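Local coordinates for protein L-lysine 6-monooxygenase (Pseudomonas syringae pv. tomato, PDB 5CQF) that probably hydroxylates the side-chain amine of L-lysine with the help of FAD and NADPH, an early step in siderophore biosynthesis, at residues T136-V141 / Q148-R153; A160-V165 / A389-I394; D15-G20 / G48-A53. All blocks are in the same frame, centred on the assembly; numbering follows the deposited sequence.

Interaction 1 (T136-V141 / Q148-R153); sequences TEIDPV and QEVRVR
T136 opens the antiparallel ladder: its backbone N gives a hydrogen bond to R153 O at 3.1 Å, and its OG1 adds a weak one to the same oxygen. At E137 the carbonyl O takes the N-H of R153, while the E137 side chain slants across that of R153, CG 3.8 Å from R153 CB. I138 faces the other side of the sheet with V150 and V152; its CG2, anti to the backbone N, packs on V150 CB at 3.9 Å. D139 pairs with R151 through two backbone bonds, D139 N to R151 O and R151 N to D139 O. Its carboxylate also reaches diagonally to R153, where NH2 meets OD2 on the anti side at 2.6 Å. The two planes stand nearly upright to each other, 82° apart, and R151 CD lies over one face of the R153 guanidinium, toward its rim. P140, without an N-H, sits at a non-hydrogen-bonded pair with V150. V141 ends the segment: its O takes Q148 N at 3.0 Å, and its CG2 presses on a face of the R151 guanidinium, 3.2 Å from NH2. The I138, V150 and V152 side is thus apolar and buried; the other joins V141-R151 packing to a salt bridge that probably damps the arginines' positive potential.

Interaction 2 (A160-V165 / A389-I394); sequences ATRNLV and ACDVNI
The amides of N163 and N393 lie side by side and point the same way, their planes only 6° apart. N393 ND2 sends a hydrogen bond to N163 OD1 at 3.0 Å, nearly in line with the acceptor's C=O, forming one flat unit. Each has a further partner fixing its rotation: R383 donates to N393 OD1, and N163 ND2 gives to D15 O. On the opposite face L164 and I394 also run alongside each other, L164 CB meeting I394 CG1 at 4.1 Å. R162 crosses D391 obliquely, its CG anti to the carbonyl carbon (chi1 -66°) and the chain then straight, laying CD over D391 CB at 3.8 Å. R162 NH1 and D391 OD2 stay a long 4.0 Å apart, the oxygen well out of the guanidinium plane, so only charge links them; NH1 also bonds weakly to Q148 OE1. Between the two faces the backbones join in parallel: N393 N donates to R162 O, and L164 N to N393 O, both at 2.8 Å. Within this chain strand 393-396 is thereby the outermost of a parallel sheet consistent with a Rossmann-type FAD-binding domain. Strand 16-19 flanks 163-166 on its other side, and helix 412-428 packs against N163 and V165.

Interaction 3 (D15-G20 / G48-A53); sequences DAICIG and GYLEAA
The Y49 ring meets C18 along its CD2-CE2 side: C18 CB comes obliquely to within 3.4 Å of CD2, and SG sits at the ring edge, 5.0 Å from the centroid and 74° off the normal. With SG anti to the backbone N (chi1 176°), the sulfur stays beside the tyrosine as a sulfur-aromatic contact. G20 O also lies at the edge, near the ring plane, and F21 adds an edge-to-face ring contact. On the reverse side of the sheet I17 CG2 packs on L50 CD2 at 3.7 Å. Between these layers runs a parallel ladder: G48 N to A16 O, C18 N to G48 O at 3.0 Å, L50 N to C18 O, and G20 N to L50 O at 2.9 Å. Past the strands, the bent E51 chain brings OE1 within 3.5 Å of G20 CA, and that oxygen also accepts from F21 N; OE2 takes A53 N from above the carboxylate plane. G20 begins a GxGxxG-type pattern between strand 16-19 and helix 23-37, as in the dinucleotide-binding beta-alpha-beta unit of Rossmann folds. E51, just past the second strand, thus braces the glycine turn through its carboxylate, in a place consistent with FAD binding.

How the interactions relate
The three contacts build one continuous region of the fold. Interactions 2 and 3 share the parallel sheet: strand 163-166 lies between 393-396 and 16-19, and V165 O is 2.8 Å from I19 N, V165 N 2.9 Å from I17 O. Interactions 1 and 2 share the antiparallel three-stranded sheet, where V150 N probably bonds to T161 O at 3.1 Å, so the chain passes from one sheet to the other within 160-165. The hairpin of interaction 1 then packs over the parallel sheet, I138 CD1 touching I19 CD1 at 3.7 Å. Centres lie about 10 to 14 Å apart. Interaction 3 carries the glycine turn that probably serves FAD.

Interaction 1 (T136-V141 / Q148-R153)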
loop_
_atom_site.group_PDB
_atom_site.type_symbol
_atom_site.label_atom_id
_atom_site.label_comp_id
_atom_site.label_asym_id
_atom_site.label_seq_id
_atom_site.Cartn_x
_atom_site.Cartn_y
_atom_site.Cartn_z
ATOM N N THR A 136 -24.691 -11.242 -40.294
ATOM C CA THR A 136 -24.494 -12.591 -40.771
ATOM C C THR A 136 -23.548 -12.572 -41.962
ATOM O O THR A 136 -22.709 -13.471 -42.106
ATOM C CB THR A 136 -25.831 -13.223 -41.182
ATOM O OG1 THR A 136 -26.451 -12.424 -42.199
ATOM C CG2 THR A 136 -26.756 -13.319 -39.981
ATOM N N GLU A 137 -23.675 -11.548 -42.808
ATOM C CA GLU A 137 -22.782 -11.388 -43.962
ATOM C C GLU A 137 -22.632 -9.917 -44.369
ATOM O O GLU A 137 -23.478 -9.088 -44.040
ATOM C CB GLU A 137 -23.290 -12.237 -45.147
ATOM C CG GLU A 137 -24.809 -12.381 -45.169
ATOM C CD GLU A 137 -25.341 -13.144 -46.363
ATOM O OE1 GLU A 137 -26.363 -12.698 -46.934
ATOM O OE2 GLU A 137 -24.744 -14.184 -46.718
ATOM N N ILE A 138 -21.534 -9.610 -45.055
ATOM C CA ILE A 138 -21.321 -8.303 -45.682
ATOM C C ILE A 138 -21.036 -8.495 -47.185
ATOM O O ILE A 138 -19.971 -9.012 -47.552
ATOM C CB ILE A 138 -20.139 -7.537 -45.040
ATOM C CG1 ILE A 138 -20.343 -7.378 -43.528
ATOM C CG2 ILE A 138 -19.963 -6.169 -45.693
ATOM C CD1 ILE A 138 -19.298 -6.527 -42.827
ATOM N N ASP A 139 -21.962 -8.053 -48.043
ATOM C CA ASP A 139 -21.860 -8.269 -49.512
ATOM C C ASP A 139 -21.304 -7.052 -50.259
ATOM O O ASP A 139 -21.658 -5.916 -49.962
ATOM C CB ASP A 139 -23.227 -8.649 -50.105
ATOM C CG ASP A 139 -23.698 -10.030 -49.660
ATOM O OD1 ASP A 139 -22.893 -10.990 -49.715
ATOM O OD2 ASP A 139 -24.877 -10.165 -49.265
ATOM N N PRO A 140 -20.437 -7.288 -51.248
ATOM C CA PRO A 140 -19.941 -6.149 -52.026
ATOM C C PRO A 140 -21.009 -5.563 -52.948
ATOM O O PRO A 140 -22.050 -6.184 -53.182
ATOM C CB PRO A 140 -18.795 -6.750 -52.851
ATOM C CG PRO A 140 -19.137 -8.204 -52.974
ATOM C CD PRO A 140 -19.872 -8.573 -51.704
ATOM N N VAL A 141 -20.741 -4.355 -53.434
ATOM C CA VAL A 141 -21.564 -3.688 -54.437
ATOM C C VAL A 141 -20.573 -3.089 -55.444
ATOM O O VAL A 141 -19.864 -2.127 -55.124
ATOM C CB VAL A 141 -22.442 -2.580 -53.807
ATOM C CG1 VAL A 141 -23.341 -1.920 -54.850
ATOM C CG2 VAL A 141 -23.278 -3.132 -52.654
ATOM N N GLN A 148 -17.796 0.065 -54.875
ATOM C CA GLN A 148 -18.301 1.400 -54.489
ATOM C C GLN A 148 -19.070 1.452 -53.149
ATOM O O GLN A 148 -19.147 2.506 -52.551
ATOM C CB GLN A 148 -19.231 1.972 -55.579
ATOM C CG GLN A 148 -18.653 2.061 -56.996
ATOM C CD GLN A 148 -17.657 3.202 -57.219
ATOM O OE1 GLN A 148 -17.665 4.216 -56.507
ATOM N NE2 GLN A 148 -16.794 3.040 -58.235
ATOM N N GLU A 149 -19.675 0.337 -52.731
ATOM C CA GLU A 149 -20.460 0.243 -51.487
ATOM C C GLU A 149 -20.374 -1.173 -50.910
ATOM O O GLU A 149 -19.857 -2.078 -51.570
ATOM C CB GLU A 149 -21.928 0.571 -51.748
ATOM C CG GLU A 149 -22.300 2.039 -51.580
ATOM C CD GLU A 149 -23.800 2.291 -51.734
ATOM O OE1 GLU A 149 -24.433 1.629 -52.595
ATOM O OE2 GLU A 149 -24.338 3.149 -50.986
ATOM N N VAL A 150 -20.861 -1.357 -49.679
ATOM C CA VAL A 150 -21.051 -2.697 -49.117
ATOM C C VAL A 150 -22.421 -2.772 -48.527
ATOM O O VAL A 150 -22.980 -1.765 -48.130
ATOM C CB VAL A 150 -20.016 -3.084 -48.022
ATOM C CG1 VAL A 150 -18.627 -3.219 -48.620
ATOM C CG2 VAL A 150 -20.001 -2.100 -46.861
ATOM N N ARG A 151 -22.962 -3.971 -48.463
ATOM C CA ARG A 151 -24.295 -4.148 -47.941
ATOM C C ARG A 151 -24.142 -5.033 -46.760
ATOM O O ARG A 151 -23.814 -6.201 -46.892
ATOM C CB ARG A 151 -25.225 -4.808 -48.966
ATOM C CG ARG A 151 -25.625 -3.905 -50.124
ATOM C CD ARG A 151 -26.223 -4.694 -51.292
ATOM N NE ARG A 151 -26.922 -3.833 -52.260
ATOM C CZ ARG A 151 -26.692 -3.796 -53.580
ATOM N NH1 ARG A 151 -27.402 -2.960 -54.339
ATOM N NH2 ARG A 151 -25.770 -4.578 -54.157
ATOM N N VAL A 152 -24.386 -4.473 -45.592
ATOM C CA VAL A 152 -24.292 -5.226 -44.352
ATOM C C VAL A 152 -25.632 -5.899 -44.189
ATOM O O VAL A 152 -26.676 -5.236 -44.222
ATOM C CB VAL A 152 -24.012 -4.311 -43.142
ATOM C CG1 VAL A 152 -23.865 -5.140 -41.871
ATOM C CG2 VAL A 152 -22.772 -3.467 -43.390
ATOM N N ARG A 153 -25.605 -7.212 -44.023
ATOM C CA ARG A 153 -26.830 -7.989 -44.003
ATOM C C ARG A 153 -27.097 -8.497 -42.599
ATOM O O ARG A 153 -26.203 -9.029 -41.946
ATOM C CB ARG A 153 -26.758 -9.140 -45.034
ATOM C CG ARG A 153 -27.473 -8.860 -46.365
ATOM C CD ARG A 153 -26.723 -7.882 -47.278
ATOM N NE ARG A 153 -27.570 -7.290 -48.339
ATOM C CZ ARG A 153 -27.621 -7.675 -49.622
ATOM N NH1 ARG A 153 -28.431 -7.038 -50.466
ATOM N NH2 ARG A 153 -26.869 -8.670 -50.086
#

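Interaction 2 (A160-V165 / A389-I394)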
loop_
_atom_site.group_PDB
_atom_site.type_symbol
_atom_site.label_atom_id
_atom_site.label_comp_id
_atom_site.label_asym_id
_atom_site.label_seq_id
_atom_site.Cartn_x
_atom_site.Cartn_y
_atom_site.Cartn_z
ATOM N N ALA A 160 -26.462 -0.076 -46.153
ATOM C CA ALA A 160 -25.484 0.258 -47.182
ATOM C C ALA A 160 -24.610 1.422 -46.747
ATOM O O ALA A 160 -25.106 2.388 -46.154
ATOM C CB ALA A 160 -26.196 0.590 -48.486
ATOM N N THR A 161 -23.315 1.336 -47.048
ATOM C CA THR A 161 -22.376 2.370 -46.631
ATOM C C THR A 161 -21.073 2.272 -47.397
ATOM O O THR A 161 -20.706 1.197 -47.844
ATOM C CB THR A 161 -22.072 2.247 -45.120
ATOM O OG1 THR A 161 -21.368 3.405 -44.673
ATOM C CG2 THR A 161 -21.221 1.013 -44.845
ATOM N N ARG A 162 -20.375 3.394 -47.534
ATOM C CA ARG A 162 -18.979 3.402 -47.998
ATOM C C ARG A 162 -17.976 3.287 -46.830
ATOM O O ARG A 162 -16.769 3.134 -47.053
ATOM C CB ARG A 162 -18.672 4.705 -48.763
ATOM C CG ARG A 162 -19.414 4.914 -50.076
ATOM C CD ARG A 162 -18.958 6.202 -50.772
ATOM N NE ARG A 162 -19.833 6.599 -51.893
ATOM C CZ ARG A 162 -19.676 6.256 -53.182
ATOM N NH1 ARG A 162 -18.662 5.493 -53.596
ATOM N NH2 ARG A 162 -20.555 6.686 -54.080
ATOM N N ASN A 163 -18.448 3.406 -45.585
ATOM C CA ASN A 163 -17.535 3.519 -44.451
ATOM C C ASN A 163 -17.878 2.539 -43.362
ATOM O O ASN A 163 -18.947 2.620 -42.777
ATOM C CB ASN A 163 -17.541 4.946 -43.939
ATOM C CG ASN A 163 -17.040 5.920 -44.993
ATOM O OD1 ASN A 163 -15.887 5.814 -45.441
ATOM N ND2 ASN A 163 -17.903 6.831 -45.434
ATOM N N LEU A 164 -16.977 1.591 -43.115
ATOM C CA LEU A 164 -17.276 0.479 -42.227
ATOM C C LEU A 164 -16.273 0.400 -41.075
ATOM O O LEU A 164 -15.067 0.472 -41.301
ATOM C CB LEU A 164 -17.240 -0.829 -43.014
ATOM C CG LEU A 164 -17.646 -2.086 -42.227
ATOM C CD1 LEU A 164 -19.134 -2.073 -41.917
ATOM C CD2 LEU A 164 -17.271 -3.362 -42.959
ATOM N N VAL A 165 -16.773 0.248 -39.847
ATOM C CA VAL A 165 -15.919 0.063 -38.667
ATOM C C VAL A 165 -16.249 -1.273 -38.028
ATOM O O VAL A 165 -17.410 -1.565 -37.768
ATOM C CB VAL A 165 -16.118 1.200 -37.645
ATOM C CG1 VAL A 165 -15.181 1.022 -36.450
ATOM C CG2 VAL A 165 -15.884 2.556 -38.305
ATOM N N ALA A 389 -10.748 -0.104 -55.241
ATOM C CA ALA A 389 -11.926 0.370 -54.510
ATOM C C ALA A 389 -12.063 1.883 -54.685
ATOM O O ALA A 389 -11.072 2.613 -54.637
ATOM C CB ALA A 389 -11.811 0.010 -53.034
ATOM N N CYS A 390 -13.294 2.340 -54.900
ATOM C CA CYS A 390 -13.596 3.765 -55.121
ATOM C C CYS A 390 -14.338 4.290 -53.901
ATOM O O CYS A 390 -15.519 3.978 -53.714
ATOM C CB CYS A 390 -14.487 3.971 -56.367
ATOM S SG CYS A 390 -13.692 4.233 -57.981
ATOM N N ASP A 391 -13.645 5.073 -53.075
ATOM C CA ASP A 391 -14.243 5.750 -51.906
ATOM C C ASP A 391 -14.656 4.841 -50.731
ATOM O O ASP A 391 -15.286 5.338 -49.797
ATOM C CB ASP A 391 -15.474 6.601 -52.316
ATOM C CG ASP A 391 -15.105 7.854 -53.081
ATOM O OD1 ASP A 391 -14.287 8.640 -52.562
ATOM O OD2 ASP A 391 -15.660 8.068 -54.184
ATOM N N VAL A 392 -14.321 3.544 -50.752
ATOM C CA VAL A 392 -14.752 2.630 -49.670
ATOM C C VAL A 392 -13.662 2.421 -48.610
ATOM O O VAL A 392 -12.542 1.991 -48.908
ATOM C CB VAL A 392 -15.260 1.264 -50.184
ATOM C CG1 VAL A 392 -15.701 0.368 -49.031
ATOM C CG2 VAL A 392 -16.421 1.471 -51.130
ATOM N N ASN A 393 -14.024 2.724 -47.366
ATOM C CA ASN A 393 -13.103 2.635 -46.259
ATOM C C ASN A 393 -13.590 1.713 -45.184
ATOM O O ASN A 393 -14.784 1.642 -44.868
ATOM C CB ASN A 393 -12.865 4.010 -45.678
ATOM C CG ASN A 393 -12.455 5.005 -46.733
ATOM O OD1 ASN A 393 -11.299 5.039 -47.136
ATOM N ND2 ASN A 393 -13.407 5.813 -47.196
ATOM N N ILE A 394 -12.627 0.997 -44.622
ATOM C CA ILE A 394 -12.889 0.069 -43.545
ATOM C C ILE A 394 -11.830 0.268 -42.477
ATOM O O ILE A 394 -10.660 0.515 -42.792
ATOM C CB ILE A 394 -12.879 -1.388 -44.041
ATOM C CG1 ILE A 394 -13.849 -1.579 -45.231
ATOM C CG2 ILE A 394 -13.259 -2.338 -42.912
ATOM C CD1 ILE A 394 -13.561 -2.802 -46.060
#

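Interaction 3 (D15-G20 / G48-A53)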
loop_
_atom_site.group_PDB
_atom_site.type_symbol
_atom_site.label_atom_id
_atom_site.label_comp_id
_atom_site.label_asym_id
_atom_site.label_seq_id
_atom_site.Cartn_x
_atom_site.Cartn_y
_atom_site.Cartn_z
ATOM N N ASP A 15 -23.902 7.358 -43.420
ATOM C CA ASP A 15 -22.510 7.676 -43.794
ATOM C C ASP A 15 -21.510 6.613 -43.340
ATOM O O ASP A 15 -20.476 6.416 -43.970
ATOM C CB ASP A 15 -22.072 9.019 -43.212
ATOM C CG ASP A 15 -22.947 10.167 -43.666
ATOM O OD1 ASP A 15 -23.206 10.266 -44.889
ATOM O OD2 ASP A 15 -23.369 10.966 -42.792
ATOM N N ALA A 16 -21.818 5.950 -42.232
ATOM C CA ALA A 16 -20.994 4.879 -41.732
ATOM C C ALA A 16 -21.813 3.861 -40.947
ATOM O O ALA A 16 -22.880 4.182 -40.416
ATOM C CB ALA A 16 -19.897 5.451 -40.858
ATOM N N ILE A 17 -21.297 2.634 -40.892
ATOM C CA ILE A 17 -21.836 1.597 -40.021
ATOM C C ILE A 17 -20.707 1.076 -39.154
ATOM O O ILE A 17 -19.606 0.773 -39.645
ATOM C CB ILE A 17 -22.441 0.415 -40.803
ATOM C CG1 ILE A 17 -23.600 0.862 -41.712
ATOM C CG2 ILE A 17 -22.927 -0.668 -39.851
ATOM C CD1 ILE A 17 -24.890 1.155 -40.975
ATOM N N CYS A 18 -20.977 0.990 -37.857
ATOM C CA CYS A 18 -20.050 0.379 -36.901
ATOM C C CYS A 18 -20.650 -0.926 -36.448
ATOM O O CYS A 18 -21.806 -0.953 -36.024
ATOM C CB CYS A 18 -19.840 1.280 -35.691
ATOM S SG CYS A 18 -18.782 0.567 -34.382
ATOM N N ILE A 19 -19.894 -2.011 -36.550
ATOM C CA ILE A 19 -20.377 -3.286 -36.062
ATOM C C ILE A 19 -19.816 -3.495 -34.657
ATOM O O ILE A 19 -18.613 -3.575 -34.477
ATOM C CB ILE A 19 -19.980 -4.452 -36.980
ATOM C CG1 ILE A 19 -20.589 -4.253 -38.373
ATOM C CG2 ILE A 19 -20.533 -5.762 -36.435
ATOM C CD1 ILE A 19 -20.119 -5.267 -39.395
ATOM N N GLY A 20 -20.720 -3.602 -33.683
ATOM C CA GLY A 20 -20.385 -3.842 -32.291
ATOM C C GLY A 20 -20.763 -2.623 -31.482
ATOM O O GLY A 20 -20.436 -1.485 -31.852
ATOM N N GLY A 48 -24.707 4.398 -37.779
ATOM C CA GLY A 48 -25.590 3.444 -37.093
ATOM C C GLY A 48 -24.770 2.336 -36.457
ATOM O O GLY A 48 -23.688 2.007 -36.945
ATOM N N TYR A 49 -25.256 1.749 -35.370
ATOM C CA TYR A 49 -24.492 0.679 -34.726
ATOM C C TYR A 49 -25.312 -0.604 -34.656
ATOM O O TYR A 49 -26.495 -0.571 -34.330
ATOM C CB TYR A 49 -24.030 1.094 -33.317
ATOM C CG TYR A 49 -23.259 2.388 -33.268
ATOM C CD1 TYR A 49 -23.915 3.604 -33.291
ATOM C CD2 TYR A 49 -21.871 2.393 -33.176
ATOM C CE1 TYR A 49 -23.217 4.801 -33.237
ATOM C CE2 TYR A 49 -21.164 3.581 -33.132
ATOM C CZ TYR A 49 -21.844 4.786 -33.154
ATOM O OH TYR A 49 -21.160 5.978 -33.120
ATOM N N LEU A 50 -24.672 -1.728 -34.950
ATOM C CA LEU A 50 -25.351 -3.007 -34.960
ATOM C C LEU A 50 -24.680 -3.864 -33.932
ATOM O O LEU A 50 -23.503 -4.177 -34.099
ATOM C CB LEU A 50 -25.165 -3.675 -36.318
ATOM C CG LEU A 50 -26.008 -3.298 -37.545
ATOM C CD1 LEU A 50 -26.648 -1.916 -37.511
ATOM C CD2 LEU A 50 -25.108 -3.408 -38.757
ATOM N N GLU A 51 -25.405 -4.253 -32.887
ATOM C CA GLU A 51 -24.847 -5.117 -31.850
ATOM C C GLU A 51 -25.618 -6.415 -31.788
ATOM O O GLU A 51 -26.836 -6.410 -31.671
ATOM C CB GLU A 51 -24.877 -4.404 -30.488
ATOM C CG GLU A 51 -24.572 -5.246 -29.240
ATOM C CD GLU A 51 -23.305 -6.103 -29.327
ATOM O OE1 GLU A 51 -22.286 -5.704 -29.948
ATOM O OE2 GLU A 51 -23.326 -7.205 -28.747
ATOM N N ALA A 52 -24.899 -7.527 -31.827
ATOM C CA ALA A 52 -25.521 -8.848 -31.876
ATOM C C ALA A 52 -26.247 -9.218 -30.589
ATOM O O ALA A 52 -27.302 -9.822 -30.633
ATOM C CB ALA A 52 -24.472 -9.897 -32.200
ATOM N N ALA A 53 -25.663 -8.854 -29.456
ATOM C CA ALA A 53 -26.184 -9.197 -28.137
ATOM C C ALA A 53 -27.230 -8.196 -27.660
ATOM O O ALA A 53 -27.369 -7.125 -28.241
ATOM C CB ALA A 53 -25.039 -9.252 -27.134
#